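Local coordinates for uncharacterized protein (Acinetobacter baumannii, PDB 5D66) that is of unknown function but folds as an ankyrin repeat domain, a scaffold that in relatives commonly mediates protein-protein binding, at residues H8-A11 with Q17-K20; L74-G77 with K83-R86; P108-G113 with L140-L145. All blocks are in the same frame, centred on the assembly; numbering follows the deposited sequence. Where two conformers were deposited one is given.

In the fold
All three contacts are largely buried and lie along one elongated ankyrin stack. Contact 2 sits nearest the middle, its centre about 6 Å from that of the chain, whereas contacts 1 and 3 lie on opposite sides of the chain's centre, their own centres about 35 Å apart. Contacts 1 and 2 each join two helices consecutive in the chain through alanine and branched aliphatic side chains packed on each other and on main chain. Contact 3 instead joins helices 106-111 and 138-144, between which helix 115-124 intervenes in sequence; it adds two glutamates and a bridging water at a more open margin. Contacts 2 and 3 touch directly, G77 O lying 3.6 Å from A109 CB.

Contact 1: residues H8-A11 with Q17-K20; sequences HMAA and QLIK
The helix-turn-helix element of the ankyrin fold brings A10 and A11 of helix 6-12 against L18 and I19 of helix 16-23. The nearest pair of CA atoms, those of A10 and I19, is 5.9 Å apart, a close approach that the small side chain of A10 permits. Its methyl carbon points at the second helix and meets two residues at once: A10 CB is 3.7 Å from I19 CG1 and 3.8 Å from L18 CD2. L18 also presents its branch point, with CG 3.9 Å from A10 CB. That approach follows from the first torsion of L18, which sets CG opposite the backbone N (chi1 -177°) and sends the side chain toward the first helix.

I19 works differently. Its CG1 arm stands beside its own backbone N and runs on extended (chi2 174°), which carries CD1 past A10 to the main chain of the next residue, 4.0 Å from A11 CA. The same methyl is 4.1 Å from A10 O, so one isoleucine arm spans a side chain and a peptide carbonyl. The two segments together bury 152 Å², and the contacts between them are entirely van der Waals in kind.

I19 also packs on A51, M54 and L55 of helix 49-57, and A11 touches A39 of helix 39-45 while its carbonyl accepts a hydrogen bond from N48 ND2. Helices 39-45 and 49-57 thus pack against the pair on the side where I19 and A11 lie. H8, on the same helix as A10, makes a weak bond from NE2 to S37 O. Such a histidine, with A10 two residues on and facing the partner helix, is consistent with a variant of the TPLH motif that opens the first helix of an ankyrin repeat.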
ATOM      1  N   HIS A   8      14.623  -7.981  16.293  1.00  6.83           N
ATOM      2  CA  HIS A   8      13.188  -7.915  16.087  1.00  6.86           C
ATOM      3  C   HIS A   8      12.524  -7.249  17.294  1.00  7.57           C
ATOM      4  O   HIS A   8      11.623  -6.419  17.139  1.00  8.26           O
ATOM      5  CB  HIS A   8      12.626  -9.284  15.850  1.00  6.85           C
ATOM      6  CG  HIS A   8      13.146  -9.932  14.593  1.00  6.28           C
ATOM      7  ND1 HIS A   8      14.442 -10.397  14.494  1.00  6.78           N
ATOM      8  CD2 HIS A   8      12.539 -10.202  13.401  1.00  6.80           C
ATOM      9  CE1 HIS A   8      14.606 -10.895  13.295  1.00  6.69           C
ATOM     10  NE2 HIS A   8      13.483 -10.763  12.607  1.00  6.51           N
HETATM   11  N   MSE A   9      12.947  -7.624  18.496  1.00  8.12           N
HETATM   12  CA  MSE A   9      12.367  -7.013  19.700  0.90  8.68           C
HETATM   13  C   MSE A   9      12.707  -5.524  19.753  1.00  8.01           C
HETATM   14  O   MSE A   9      11.870  -4.665  20.080  1.00  9.16           O
HETATM   15  CB  MSE A   9      12.883  -7.698  20.972  0.90 10.24           C
HETATM   16  CG  MSE A   9      12.225  -7.092  22.266  0.90 14.10           C
HETATM   17 SE   MSE A   9      10.311  -7.640  22.437  0.67 26.63          SE
HETATM   18  CE  MSE A   9       9.239  -6.138  22.168  0.90 21.32           C
ATOM     19  N   ALA A  10      13.941  -5.189  19.419  1.00  7.95           N
ATOM     20  CA  ALA A  10      14.361  -3.781  19.411  1.00  8.00           C
ATOM     21  C   ALA A  10      13.526  -2.979  18.397  1.00  7.85           C
ATOM     22  O   ALA A  10      13.069  -1.876  18.675  1.00  8.68           O
ATOM     23  CB  ALA A  10      15.829  -3.654  19.137  1.00  9.09           C
ATOM     24  N   ALA A  11      13.293  -3.579  17.247  1.00  7.44           N
ATOM     25  CA  ALA A  11      12.460  -2.981  16.199  1.00  7.42           C
ATOM     26  C   ALA A  11      11.014  -2.791  16.650  1.00  7.84           C
ATOM     27  O   ALA A  11      10.425  -1.741  16.421  1.00  8.55           O
ATOM     28  CB  ALA A  11      12.538  -3.817  14.929  1.00  7.65           C
ATOM     29  N   GLN A  17      18.682   3.057  19.909  1.00 14.89           N
ATOM     30  CA  GLN A  17      20.044   2.855  20.399  1.00 15.35           C
ATOM     31  C   GLN A  17      20.413   1.379  20.416  1.00 13.45           C
ATOM     32  O   GLN A  17      21.551   1.024  20.147  1.00 14.21           O
ATOM     33  CB  GLN A  17      20.258   3.484  21.780  1.00 18.44           C
ATOM     34  CG  GLN A  17      20.188   5.018  21.785  1.00 22.10           C
ATOM     35  CD  GLN A  17      21.201   5.696  20.836  1.00 25.52           C
ATOM     36  OE1 GLN A  17      22.376   5.343  20.814  1.00 31.75           O
ATOM     37  NE2 GLN A  17      20.732   6.667  20.046  1.00 34.14           N
ATOM     38  N   LEU A  18      19.467   0.534  20.806  1.00 12.48           N
ATOM     39  CA  LEU A  18      19.700  -0.900  20.770  1.00 11.76           C
ATOM     40  C   LEU A  18      19.857  -1.370  19.344  1.00 10.68           C
ATOM     41  O   LEU A  18      20.751  -2.182  19.034  1.00 11.19           O
ATOM     42  CB  LEU A  18      18.619  -1.653  21.524  1.00 12.48           C
ATOM     43  CG  LEU A  18      18.808  -3.161  21.603  1.00 12.59           C
ATOM     44  CD1 LEU A  18      20.204  -3.558  22.104  1.00 14.22           C
ATOM     45  CD2 LEU A  18      17.720  -3.785  22.444  1.00 13.79           C
ATOM     46  N   ILE A  19      18.979  -0.928  18.429  1.00 10.69           N
ATOM     47  CA  ILE A  19      19.140  -1.292  17.019  1.00 11.18           C
ATOM     48  C   ILE A  19      20.550  -0.926  16.522  1.00 12.41           C
ATOM     49  O   ILE A  19      21.221  -1.743  15.901  1.00 13.21           O
ATOM     50  CB  ILE A  19      18.062  -0.624  16.154  1.00 12.39           C
ATOM     51  CG1 ILE A  19      16.686  -1.162  16.487  1.00 12.28           C
ATOM     52  CG2 ILE A  19      18.351  -0.875  14.632  1.00 13.43           C
ATOM     53  CD1 ILE A  19      15.570  -0.458  15.776  1.00 13.44           C
ATOM     54  N   LYS A  20      21.018   0.285  16.827  1.00 13.55           N
ATOM     55  CA  LYS A  20      22.324   0.726  16.377  1.00 16.41           C
ATOM     56  C   LYS A  20      23.406  -0.240  16.861  1.00 17.50           C
ATOM     57  O   LYS A  20      24.284  -0.650  16.092  1.00 17.36           O
ATOM     58  CB  LYS A  20      22.576   2.139  16.860  1.00 19.27           C
ATOM     59  CG  LYS A  20      23.889   2.769  16.389  1.00 24.87           C
ATOM     60  CD  LYS A  20      24.349   3.978  17.246  1.00 26.46           C
ATOM     61  CE  LYS A  20      23.267   5.029  17.390  1.00 38.85           C
ATOM     62  NZ  LYS A  20      23.774   6.282  18.031  1.00 46.71           N
TER

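Contact 2: residues L74-G77 with K83-R86; sequences LYAG and KILR
Two peptide planes, those of I84-L85 and A76-G77, are the flat groups engaged here, each with an aliphatic carbon above one face. A76 CB stands above the nitrogen end of the I84-L85 peptide, 3.8 Å from L85 N and displaced almost wholly along the plane normal. In return L85 CD1 stands above the plane of the A76-G77 peptide, 4.0 Å from G77 N, but displaced past that nitrogen on the side away from the A76 carbonyl carbon. The edges of both planes, carrying C=O and N-H, run along their own helices, which is why the faces are what each helix offers to a neighbour.

Around these two placements the remaining contacts are aliphatic. A76 points at the second helix, and its CB is 4.0 Å from L85 CB and 4.1 Å from I84 CG2. The isoleucine uses the short branch for this, its CG1 arm being held beside the backbone N (chi1 -67°) and directed elsewhere. L85 has CG opposite its backbone N (chi1 176°), an arrangement that lays both methyls along G77: CD1 above its nitrogen end and CD2 4.2 Å from G77 CA. G77 presents only backbone to them. With alanine and glycine as the facing residues, the CA atoms of A76 and L85 come within 5.2 Å, and the segments bury 148 Å² between them.

I84 and L85 of helix 82-90 also reach further helices. I84 continues onto T44 of helix 39-45 and A52 of helix 49-57, while L85 touches T117 and L121 of helix 115-124. Y75, on another side of helix 72-79, packs its side chain on M41 and T44. Helices 72-79 and 82-90 thus sit within an all-helical stack, with 39-45 and 49-57 before them in the chain and 106-111 and 115-124 after, A109 packing on G77.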
ATOM      1  N   LEU A  74       4.380  -2.854   0.877  1.00  4.46           N
ATOM      2  CA  LEU A  74       2.977  -3.161   0.647  1.00  4.97           C
ATOM      3  C   LEU A  74       2.109  -2.823   1.845  1.00  4.84           C
ATOM      4  O   LEU A  74       1.000  -2.300   1.705  1.00  5.65           O
ATOM      5  CB  LEU A  74       2.780  -4.605   0.231  1.00  4.77           C
ATOM      6  CG  LEU A  74       3.258  -4.973  -1.124  1.00  5.31           C
ATOM      7  CD1 LEU A  74       3.414  -6.503  -1.256  1.00  5.62           C
ATOM      8  CD2 LEU A  74       2.268  -4.512  -2.176  1.00  5.79           C
ATOM      9  N   TYR A  75       2.585  -3.155   3.038  1.00  5.23           N
ATOM     10  CA  TYR A  75       1.847  -2.963   4.251  1.00  5.25           C
ATOM     11  C   TYR A  75       1.750  -1.451   4.581  1.00  5.33           C
ATOM     12  O   TYR A  75       0.693  -0.951   4.976  1.00  5.37           O
ATOM     13  CB  TYR A  75       2.528  -3.640   5.423  1.00  6.08           C
ATOM     14  CG  TYR A  75       1.732  -3.706   6.688  1.00  6.25           C
ATOM     15  CD1 TYR A  75       0.930  -4.783   6.938  1.00  7.02           C
ATOM     16  CD2 TYR A  75       1.793  -2.720   7.637  1.00  6.66           C
ATOM     17  CE1 TYR A  75       0.151  -4.864   8.086  1.00 10.18           C
ATOM     18  CE2 TYR A  75       1.048  -2.787   8.771  1.00  6.53           C
ATOM     19  CZ  TYR A  75       0.226  -3.872   9.017  1.00  8.05           C
ATOM     20  OH  TYR A  75      -0.507  -3.971  10.193  1.00 11.53           O
ATOM     21  N   ALA A  76       2.847  -0.708   4.426  1.00  5.01           N
ATOM     22  CA  ALA A  76       2.813   0.730   4.703  1.00  5.25           C
ATOM     23  C   ALA A  76       1.802   1.401   3.769  1.00  5.40           C
ATOM     24  O   ALA A  76       1.060   2.306   4.195  1.00  5.70           O
ATOM     25  CB  ALA A  76       4.172   1.380   4.578  1.00  5.17           C
ATOM     26  N   GLY A  77       1.768   1.002   2.506  1.00  5.11           N
ATOM     27  CA  GLY A  77       0.774   1.574   1.593  1.00  5.98           C
ATOM     28  C   GLY A  77      -0.654   1.229   2.009  1.00  5.92           C
ATOM     29  O   GLY A  77      -1.540   2.100   2.069  1.00  6.91           O
ATOM     30  N   LYS A  83       4.913   8.021   6.186  1.00  7.26           N
ATOM     31  CA  LYS A  83       6.331   8.313   6.387  1.00  7.19           C
ATOM     32  C   LYS A  83       7.189   7.075   6.028  1.00  6.86           C
ATOM     33  O   LYS A  83       8.159   7.170   5.288  1.00  7.44           O
ATOM     34  CB  LYS A  83       6.615   8.800   7.826  1.00  9.00           C
ATOM     35  CG  LYS A  83       5.975  10.178   8.028  1.00 12.26           C
ATOM     36  CD  LYS A  83       6.103  10.654   9.425  1.00 18.26           C
ATOM     37  CE  LYS A  83       5.721  12.100   9.562  1.00 24.95           C
ATOM     38  NZ  LYS A  83       5.988  12.532  10.937  1.00 32.24           N
ATOM     39  N   ILE A  84       6.788   5.902   6.501  1.00  6.06           N
ATOM     40  CA  ILE A  84       7.509   4.672   6.155  1.00  5.74           C
ATOM     41  C   ILE A  84       7.355   4.413   4.663  1.00  5.43           C
ATOM     42  O   ILE A  84       8.333   4.042   4.007  1.00  5.60           O
ATOM     43  CB  ILE A  84       7.055   3.500   7.004  1.00  5.75           C
ATOM     44  CG1 ILE A  84       7.464   3.703   8.467  1.00  6.75           C
ATOM     45  CG2 ILE A  84       7.688   2.204   6.479  1.00  5.89           C
ATOM     46  CD1 ILE A  84       6.991   2.634   9.416  1.00  7.55           C
ATOM     47  N   LEU A  85       6.145   4.575   4.131  1.00  5.30           N
ATOM     48  CA  LEU A  85       5.972   4.334   2.703  1.00  5.29           C
ATOM     49  C   LEU A  85       6.952   5.170   1.855  1.00  5.28           C
ATOM     50  O   LEU A  85       7.576   4.639   0.924  1.00  5.25           O
ATOM     51  CB  LEU A  85       4.539   4.628   2.290  1.00  5.60           C
ATOM     52  CG  LEU A  85       4.261   4.496   0.820  1.00  5.97           C
ATOM     53  CD1 LEU A  85       4.416   3.016   0.376  1.00  7.10           C
ATOM     54  CD2 LEU A  85       2.914   5.000   0.443  1.00  6.60           C
ATOM     55  N   ARG A  86       7.068   6.467   2.166  0.70  5.59           N
ATOM     56  CA  ARG A  86       7.969   7.331   1.413  0.70  6.36           C
ATOM     57  C   ARG A  86       9.410   6.805   1.490  0.70  6.14           C
ATOM     58  O   ARG A  86      10.123   6.860   0.503  0.70  7.44           O
ATOM     59  CB  ARG A  86       7.851   8.741   1.840  0.70  7.61           C
ATOM     60  CG  ARG A  86       6.560   9.370   1.477  0.70  8.65           C
ATOM     61  CD  ARG A  86       6.606  10.871   1.797  0.70 13.66           C
ATOM     62  NE  ARG A  86       5.298  11.508   1.991  0.70 16.84           N
ATOM     63  CZ  ARG A  86       4.405  11.761   1.026  0.70 21.23           C
ATOM     64  NH1 ARG A  86       4.636  11.448  -0.252  0.70 24.87           N
ATOM     65  NH2 ARG A  86       3.258  12.366   1.330  0.70 24.41           N
TER

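Contact 3: residues P108-G113 with L140-L145; sequences PAAERG and LEAIIL
E111 lays its aliphatic chain across the carboxylate end of E141, with E141 OE1 3.3 Å from both E111 CB and E111 CD. The chain of E111 is extended, with CG opposite the backbone N (chi1 177°), and this carries its carboxylate to that of E141, the two planes nearly perpendicular (85°). E111 OE1 stops 3.4 Å from E141 OE1, a meeting of two acceptors and not a bond. L145 CD1 also reaches the E111 side chain, 3.9 Å from E111 OE2.

Deeper in, A110 CB and A142 CB meet at 4.4 Å. A water bridges the carbonyls of E111 and L145, donating to E111 O and to L145 O at 2.8 Å each; E111 O is further bonded to Y152 OH. Helix 106-111 closes in a Schellman motif, G113 taking the positive phi.

E141 OE2 accepts a hydrogen bond from N132 ND2, which helps to hold that carboxylate while its OE1 faces E111. Two negative groups this close, one of them buried, would probably raise the proton affinity of at least one, so what attraction there is between the segments probably comes from the apolar packing and the water bridge, not from the facing charges.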
ATOM      1  N   PRO A 108      -5.351  -1.222  -1.800  1.00  4.92           N
ATOM      2  CA  PRO A 108      -5.853  -1.046  -0.426  1.00  5.27           C
ATOM      3  C   PRO A 108      -5.837   0.387   0.024  1.00  4.99           C
ATOM      4  O   PRO A 108      -6.694   0.814   0.818  1.00  5.83           O
ATOM      5  CB  PRO A 108      -4.967  -1.964   0.403  1.00  6.08           C
ATOM      6  CG  PRO A 108      -3.713  -2.121  -0.416  1.00  6.94           C
ATOM      7  CD  PRO A 108      -4.242  -2.192  -1.821  1.00  5.70           C
ATOM      8  N   ALA A 109      -4.888   1.209  -0.437  1.00  5.22           N
ATOM      9  CA  ALA A 109      -4.871   2.619  -0.076  1.00  6.11           C
ATOM     10  C   ALA A 109      -6.157   3.281  -0.568  1.00  5.71           C
ATOM     11  O   ALA A 109      -6.799   4.066   0.159  1.00  6.07           O
ATOM     12  CB  ALA A 109      -3.659   3.279  -0.649  1.00  6.18           C
ATOM     13  N   ALA A 110      -6.575   2.952  -1.796  1.00  5.11           N
ATOM     14  CA  ALA A 110      -7.820   3.491  -2.321  1.00  5.42           C
ATOM     15  C   ALA A 110      -9.023   2.954  -1.555  1.00  5.80           C
ATOM     16  O   ALA A 110      -9.929   3.676  -1.207  1.00  6.68           O
ATOM     17  CB  ALA A 110      -7.888   3.184  -3.819  1.00  6.22           C
ATOM     18  N   GLU A 111      -9.050   1.628  -1.335  1.00  6.41           N
ATOM     19  CA  GLU A 111     -10.081   0.973  -0.565  1.00  6.40           C
ATOM     20  C   GLU A 111     -10.357   1.662   0.762  1.00  6.19           C
ATOM     21  O   GLU A 111     -11.502   1.860   1.177  1.00  6.88           O
ATOM     22  CB  GLU A 111      -9.640  -0.467  -0.301  1.00  7.10           C
ATOM     23  CG  GLU A 111     -10.556  -1.297   0.541  1.00  7.79           C
ATOM     24  CD  GLU A 111      -9.924  -2.663   0.914  1.00  9.00           C
ATOM     25  OE1 GLU A 111      -8.712  -2.884   0.737  1.00 12.52           O
ATOM     26  OE2 GLU A 111     -10.651  -3.460   1.543  1.00 12.09           O
ATOM     27  N   ARG A 112      -9.278   2.006   1.453  1.00  6.23           N
ATOM     28  CA  ARG A 112      -9.351   2.510   2.801  1.00  6.57           C
ATOM     29  C   ARG A 112      -9.493   4.027   2.869  1.00  6.33           C
ATOM     30  O   ARG A 112      -9.613   4.598   3.935  1.00  8.04           O
ATOM     31  CB  ARG A 112      -8.189   2.006   3.620  1.00  8.87           C
ATOM     32  CG  ARG A 112      -8.203   0.456   3.703  1.00 11.25           C
ATOM     33  CD  ARG A 112      -7.093  -0.079   4.329  1.00 15.04           C
ATOM     34  NE  ARG A 112      -6.910  -1.488   4.070  1.00 22.99           N
ATOM     35  CZ  ARG A 112      -5.929  -2.201   4.617  1.00 18.88           C
ATOM     36  NH1 ARG A 112      -5.187  -1.704   5.587  1.00 28.04           N
ATOM     37  NH2 ARG A 112      -5.839  -3.506   4.334  1.00 27.10           N
ATOM     38  N   GLY A 113      -9.500   4.688   1.715  1.00  5.75           N
ATOM     39  CA  GLY A 113      -9.729   6.119   1.699  1.00  6.56           C
ATOM     40  C   GLY A 113      -8.542   6.927   2.097  1.00  5.51           C
ATOM     41  O   GLY A 113      -8.700   8.068   2.536  1.00  7.19           O
ATOM     42  N   LEU A 140     -12.369   0.557  -8.863  1.00  4.69           N
ATOM     43  CA  LEU A 140     -13.514  -0.254  -8.454  1.00  5.28           C
ATOM     44  C   LEU A 140     -13.614  -0.317  -6.955  1.00  5.42           C
ATOM     45  O   LEU A 140     -14.714  -0.169  -6.388  1.00  5.97           O
ATOM     46  CB  LEU A 140     -13.485  -1.626  -9.089  1.00  5.33           C
ATOM     47  CG  LEU A 140     -13.851  -1.661 -10.560  1.00  6.28           C
ATOM     48  CD1 LEU A 140     -13.376  -2.926 -11.235  1.00  6.77           C
ATOM     49  CD2 LEU A 140     -15.356  -1.553 -10.749  1.00  7.11           C
ATOM     50  N   GLU A 141     -12.510  -0.593  -6.263  1.00  5.13           N
ATOM     51  CA  GLU A 141     -12.597  -0.635  -4.789  1.00  6.06           C
ATOM     52  C   GLU A 141     -12.984   0.695  -4.183  1.00  5.56           C
ATOM     53  O   GLU A 141     -13.736   0.712  -3.209  1.00  6.18           O
ATOM     54  CB  GLU A 141     -11.303  -1.158  -4.178  1.00  6.11           C
ATOM     55  CG  GLU A 141     -11.041  -2.621  -4.508  1.00  6.49           C
ATOM     56  CD  GLU A 141     -10.266  -3.406  -3.447  1.00  8.45           C
ATOM     57  OE1 GLU A 141     -10.092  -2.935  -2.371  1.00 12.67           O
ATOM     58  OE2 GLU A 141      -9.871  -4.547  -3.720  1.00 10.35           O
ATOM     59  N   ALA A 142     -12.467   1.797  -4.700  1.00  5.76           N
ATOM     60  CA  ALA A 142     -12.839   3.082  -4.133  1.00  5.78           C
ATOM     61  C   ALA A 142     -14.342   3.333  -4.223  1.00  5.88           C
ATOM     62  O   ALA A 142     -14.940   3.947  -3.332  1.00  8.02           O
ATOM     63  CB  ALA A 142     -12.094   4.178  -4.841  1.00  5.92           C
ATOM     64  N   ILE A 143     -14.997   2.778  -5.258  1.00  5.31           N
ATOM     65  CA  ILE A 143     -16.428   2.958  -5.453  1.00  5.48           C
ATOM     66  C   ILE A 143     -17.187   1.952  -4.604  1.00  6.04           C
ATOM     67  O   ILE A 143     -18.090   2.373  -3.839  1.00  7.22           O
ATOM     68  CB  ILE A 143     -16.783   2.800  -6.944  1.00  5.11           C
ATOM     69  CG1 ILE A 143     -16.124   3.921  -7.789  1.00  5.64           C
ATOM     70  CG2 ILE A 143     -18.310   2.842  -7.140  1.00  6.44           C
ATOM     71  CD1 ILE A 143     -16.155   3.740  -9.214  1.00  7.05           C
ATOM     72  N   ILE A 144     -16.875   0.678  -4.760  1.00  6.08           N
ATOM     73  CA  ILE A 144     -17.646  -0.392  -4.108  1.00  6.04           C
ATOM     74  C   ILE A 144     -17.476  -0.417  -2.598  1.00  6.20           C
ATOM     75  O   ILE A 144     -18.425  -0.679  -1.873  1.00  7.32           O
ATOM     76  CB  ILE A 144     -17.190  -1.749  -4.697  1.00  6.56           C
ATOM     77  CG1 ILE A 144     -17.564  -1.835  -6.190  1.00  7.72           C
ATOM     78  CG2 ILE A 144     -17.768  -2.902  -3.921  1.00  7.34           C
ATOM     79  CD1 ILE A 144     -16.925  -2.986  -6.951  1.00  7.97           C
ATOM     80  N   LEU A 145     -16.261  -0.158  -2.125  1.00  5.85           N
ATOM     81  CA  LEU A 145     -15.920  -0.273  -0.717  1.00  6.00           C
ATOM     82  C   LEU A 145     -15.822   1.060   0.024  1.00  6.57           C
ATOM     83  O   LEU A 145     -15.609   1.085   1.230  1.00  7.82           O
ATOM     84  CB  LEU A 145     -14.672  -1.155  -0.551  1.00  6.76           C
ATOM     85  CG  LEU A 145     -14.842  -2.552  -1.087  1.00  8.80           C
ATOM     86  CD1 LEU A 145     -13.500  -3.277  -1.049  1.00 10.25           C
ATOM     87  CD2 LEU A 145     -15.921  -3.361  -0.331  1.00  9.74           C
TER
HETATM   88  O   HOH W   1     -13.265   0.239   2.546  1.00 10.39           O